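Local coordinates for hypothetical protein TM0894 (Thermotoga maritima, PDB 1ZTC) that binds two nickel ions in a metallo-beta-lactamase fold and is probably a metal-dependent hydrolase, perhaps an endoribonuclease acting on RNA, at residues 36-41 and 206-211. Residues are numbered along the deposited sequence; the frame is centred on the assembly and turned at random.
With NI (nickel (II) ion), chain E.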
ATOM      1  N   THR A  36     -11.304 -10.041  -2.584  1.00 44.35           N
ATOM      2  CA  THR A  36     -11.237 -11.484  -2.525  1.00 43.42           C
ATOM      3  C   THR A  36     -11.678 -12.076  -3.864  1.00 43.34           C
ATOM      4  O   THR A  36     -12.602 -11.563  -4.519  1.00 43.47           O
ATOM      5  CB  THR A  36     -12.161 -11.950  -1.414  1.00 43.65           C
ATOM      6  OG1 THR A  36     -11.647 -11.450  -0.175  1.00 40.97           O
ATOM      7  CG2 THR A  36     -12.254 -13.487  -1.359  1.00 44.23           C
ATOM      8  N   VAL A  37     -11.010 -13.151  -4.264  1.00 43.36           N
ATOM      9  CA  VAL A  37     -11.337 -13.890  -5.485  1.00 43.13           C
ATOM     10  C   VAL A  37     -11.594 -15.358  -5.098  1.00 42.71           C
ATOM     11  O   VAL A  37     -10.757 -16.031  -4.510  1.00 43.00           O
ATOM     12  CB  VAL A  37     -10.216 -13.856  -6.537  1.00 43.78           C
ATOM     13  CG1 VAL A  37     -10.620 -14.650  -7.816  1.00 42.58           C
ATOM     14  CG2 VAL A  37      -9.868 -12.438  -6.879  1.00 44.19           C
ATOM     15  N   VAL A  38     -12.786 -15.808  -5.441  1.00 44.04           N
ATOM     16  CA  VAL A  38     -13.291 -17.135  -5.131  1.00 44.84           C
ATOM     17  C   VAL A  38     -13.375 -17.944  -6.419  1.00 45.09           C
ATOM     18  O   VAL A  38     -13.877 -17.463  -7.442  1.00 43.43           O
ATOM     19  CB  VAL A  38     -14.697 -17.014  -4.469  1.00 43.92           C
ATOM     20  CG1 VAL A  38     -15.443 -18.315  -4.461  1.00 50.25           C
ATOM     21  CG2 VAL A  38     -14.517 -16.483  -3.037  1.00 49.35           C
ATOM     22  N   TYR A  39     -12.861 -19.167  -6.342  1.00 45.40           N
ATOM     23  CA  TYR A  39     -12.863 -20.104  -7.437  1.00 45.10           C
ATOM     24  C   TYR A  39     -13.641 -21.351  -7.016  1.00 44.85           C
ATOM     25  O   TYR A  39     -13.465 -21.850  -5.900  1.00 43.84           O
ATOM     26  CB  TYR A  39     -11.431 -20.482  -7.778  1.00 45.69           C
ATOM     27  CG  TYR A  39     -11.282 -21.558  -8.848  1.00 46.54           C
ATOM     28  CD1 TYR A  39     -11.534 -21.279 -10.176  1.00 46.97           C
ATOM     29  CD2 TYR A  39     -10.864 -22.842  -8.521  1.00 50.05           C
ATOM     30  CE1 TYR A  39     -11.388 -22.224 -11.137  1.00 44.73           C
ATOM     31  CE2 TYR A  39     -10.710 -23.808  -9.502  1.00 47.96           C
ATOM     32  CZ  TYR A  39     -10.960 -23.482 -10.813  1.00 46.78           C
ATOM     33  OH  TYR A  39     -10.814 -24.416 -11.819  1.00 48.91           O
ATOM     34  N   LEU A  40     -14.516 -21.821  -7.906  1.00 43.81           N
ATOM     35  CA  LEU A  40     -15.329 -23.003  -7.659  1.00 45.07           C
ATOM     36  C   LEU A  40     -15.266 -23.943  -8.840  1.00 45.03           C
ATOM     37  O   LEU A  40     -15.325 -23.503  -9.989  1.00 44.17           O
ATOM     38  CB  LEU A  40     -16.785 -22.621  -7.445  1.00 45.56           C
ATOM     39  CG  LEU A  40     -17.079 -21.647  -6.315  1.00 47.61           C
ATOM     40  CD1 LEU A  40     -18.429 -20.987  -6.532  1.00 50.05           C
ATOM     41  CD2 LEU A  40     -17.063 -22.386  -4.976  1.00 53.98           C
ATOM     42  N   GLU A  41     -15.151 -25.234  -8.553  1.00 45.54           N
ATOM     43  CA  GLU A  41     -15.257 -26.261  -9.567  1.00 48.32           C
ATOM     44  C   GLU A  41     -16.494 -27.106  -9.292  1.00 46.75           C
ATOM     45  O   GLU A  41     -16.672 -27.609  -8.187  1.00 45.45           O
ATOM     46  CB  GLU A  41     -14.007 -27.164  -9.577  1.00 48.97           C
ATOM     47  CG  GLU A  41     -12.789 -26.510 -10.198  1.00 53.40           C
ATOM     48  CD  GLU A  41     -11.565 -27.432 -10.302  1.00 55.15           C
ATOM     49  OE1 GLU A  41     -11.677 -28.625  -9.893  1.00 59.93           O
ATOM     50  OE2 GLU A  41     -10.500 -26.945 -10.800  1.00 56.82           O
ATOM     51  N   LEU A 206     -18.804 -20.654   7.006  1.00 45.14           N
ATOM     52  CA  LEU A 206     -17.795 -19.663   6.659  1.00 44.05           C
ATOM     53  C   LEU A 206     -18.374 -18.404   6.051  1.00 44.05           C
ATOM     54  O   LEU A 206     -19.209 -18.452   5.124  1.00 44.42           O
ATOM     55  CB  LEU A 206     -16.802 -20.246   5.660  1.00 46.31           C
ATOM     56  CG  LEU A 206     -15.459 -19.504   5.493  1.00 44.89           C
ATOM     57  CD1 LEU A 206     -14.628 -19.607   6.756  1.00 44.98           C
ATOM     58  CD2 LEU A 206     -14.692 -20.147   4.346  1.00 44.07           C
ATOM     59  N   LEU A 207     -17.877 -17.278   6.550  1.00 44.26           N
ATOM     60  CA  LEU A 207     -18.121 -15.959   5.947  1.00 44.63           C
ATOM     61  C   LEU A 207     -16.913 -15.550   5.136  1.00 44.52           C
ATOM     62  O   LEU A 207     -15.796 -15.483   5.670  1.00 44.70           O
ATOM     63  CB  LEU A 207     -18.344 -14.913   7.027  1.00 43.30           C
ATOM     64  CG  LEU A 207     -19.637 -15.065   7.827  1.00 46.33           C
ATOM     65  CD1 LEU A 207     -19.469 -14.502   9.236  1.00 52.71           C
ATOM     66  CD2 LEU A 207     -20.823 -14.435   7.091  1.00 47.87           C
ATOM     67  N   VAL A 208     -17.117 -15.310   3.852  1.00 44.43           N
ATOM     68  CA  VAL A 208     -16.050 -14.850   2.969  1.00 45.45           C
ATOM     69  C   VAL A 208     -16.288 -13.383   2.645  1.00 44.56           C
ATOM     70  O   VAL A 208     -17.163 -13.039   1.856  1.00 45.44           O
ATOM     71  CB  VAL A 208     -15.966 -15.714   1.689  1.00 45.15           C
ATOM     72  CG1 VAL A 208     -14.928 -15.149   0.690  1.00 46.55           C
ATOM     73  CG2 VAL A 208     -15.606 -17.171   2.054  1.00 44.50           C
ATOM     74  N   PHE A 209     -15.478 -12.531   3.262  1.00 44.45           N
ATOM     75  CA  PHE A 209     -15.543 -11.085   3.081  1.00 43.49           C
ATOM     76  C   PHE A 209     -14.717 -10.674   1.850  1.00 42.81           C
ATOM     77  O   PHE A 209     -13.820 -11.396   1.419  1.00 42.67           O
ATOM     78  CB  PHE A 209     -14.995 -10.357   4.305  1.00 44.28           C
ATOM     79  CG  PHE A 209     -15.608 -10.788   5.603  1.00 44.05           C
ATOM     80  CD1 PHE A 209     -16.935 -10.500   5.893  1.00 47.86           C
ATOM     81  CD2 PHE A 209     -14.855 -11.452   6.545  1.00 44.31           C
ATOM     82  CE1 PHE A 209     -17.496 -10.907   7.094  1.00 45.98           C
ATOM     83  CE2 PHE A 209     -15.406 -11.835   7.744  1.00 42.85           C
ATOM     84  CZ  PHE A 209     -16.721 -11.571   8.012  1.00 44.98           C
ATOM     85  N   PRO A 210     -15.068  -9.546   1.238  1.00 44.40           N
ATOM     86  CA  PRO A 210     -14.337  -9.106   0.036  1.00 44.37           C
ATOM     87  C   PRO A 210     -13.006  -8.415   0.296  1.00 44.26           C
ATOM     88  O   PRO A 210     -12.224  -8.259  -0.645  1.00 44.45           O
ATOM     89  CB  PRO A 210     -15.328  -8.132  -0.608  1.00 44.44           C
ATOM     90  CG  PRO A 210     -16.085  -7.559   0.597  1.00 43.27           C
ATOM     91  CD  PRO A 210     -16.255  -8.700   1.502  1.00 43.58           C
ATOM     92  N   HIS A 211     -12.772  -7.953   1.523  1.00 42.86           N
ATOM     93  CA  HIS A 211     -11.547  -7.195   1.864  1.00 43.33           C
ATOM     94  C   HIS A 211     -10.967  -7.609   3.184  1.00 43.41           C
ATOM     95  O   HIS A 211     -10.426  -6.774   3.919  1.00 43.38           O
ATOM     96  CB  HIS A 211     -11.840  -5.676   1.855  1.00 44.86           C
ATOM     97  CG  HIS A 211     -12.342  -5.224   0.537  1.00 44.37           C
ATOM     98  ND1 HIS A 211     -11.521  -5.164  -0.573  1.00 48.70           N
ATOM     99  CD2 HIS A 211     -13.595  -4.926   0.107  1.00 47.46           C
ATOM    100  CE1 HIS A 211     -12.248  -4.823  -1.630  1.00 43.49           C
ATOM    101  NE2 HIS A 211     -13.507  -4.704  -1.247  1.00 43.67           N
TER
HETATM  102 NI    NI E 301     -15.087  -3.710  -2.434  1.00 65.06          NI
HETATM  103  O   HOH W   1     -14.405  -1.286  -1.842  1.00 49.97           O
HETATM  104  O   HOH W   2     -15.847  -2.018  -4.098  1.00 40.47           O
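Thr36 grips the chain at Phe209 and Pro210 with two hydrogen bonds, joining the two beta-sheets of the metallo-beta-lactamase alpha-beta/beta-alpha sandwich beside the dinuclear metal site. The hydroxyl Thr36 OG1 donates to Phe209 O at 2.7 Å, in the carbonyl plane and on a lone pair. The backbone Thr36 N donates to Pro210 O at 2.8 Å. This donor sits 34° off the plane of the Pro210 carbonyl. With OG1 beside the backbone N (chi1 -64°), hydroxyl and N-H face neighbouring carbonyls. The same torsion turns the methyl Thr36 CG2 to Val208, where it lies 3.8 Å from Val208 CG1. Val38 CG2 reaches that same Val208 methyl, CG1, at 4.0 Å. Ile171 of strand 169-171 touches both valines and continues this apolar layer between the sheets.

All the touching residues are buried. OG1 of Thr36 also hydrogen-bonds Gly21 N, which ties the loop after strand 13-19 to the same hydroxyl. Beyond Pro210 the chain delivers His211 to the metal site. His211 ND1 hydrogen-bonds Gly22 O, a second-shell contact that, with the metal on NE2, holds the ring's orientation. His86 and Asp174 also bind this nickel ion. His211 NE2 coordinates it at 2.2 Å.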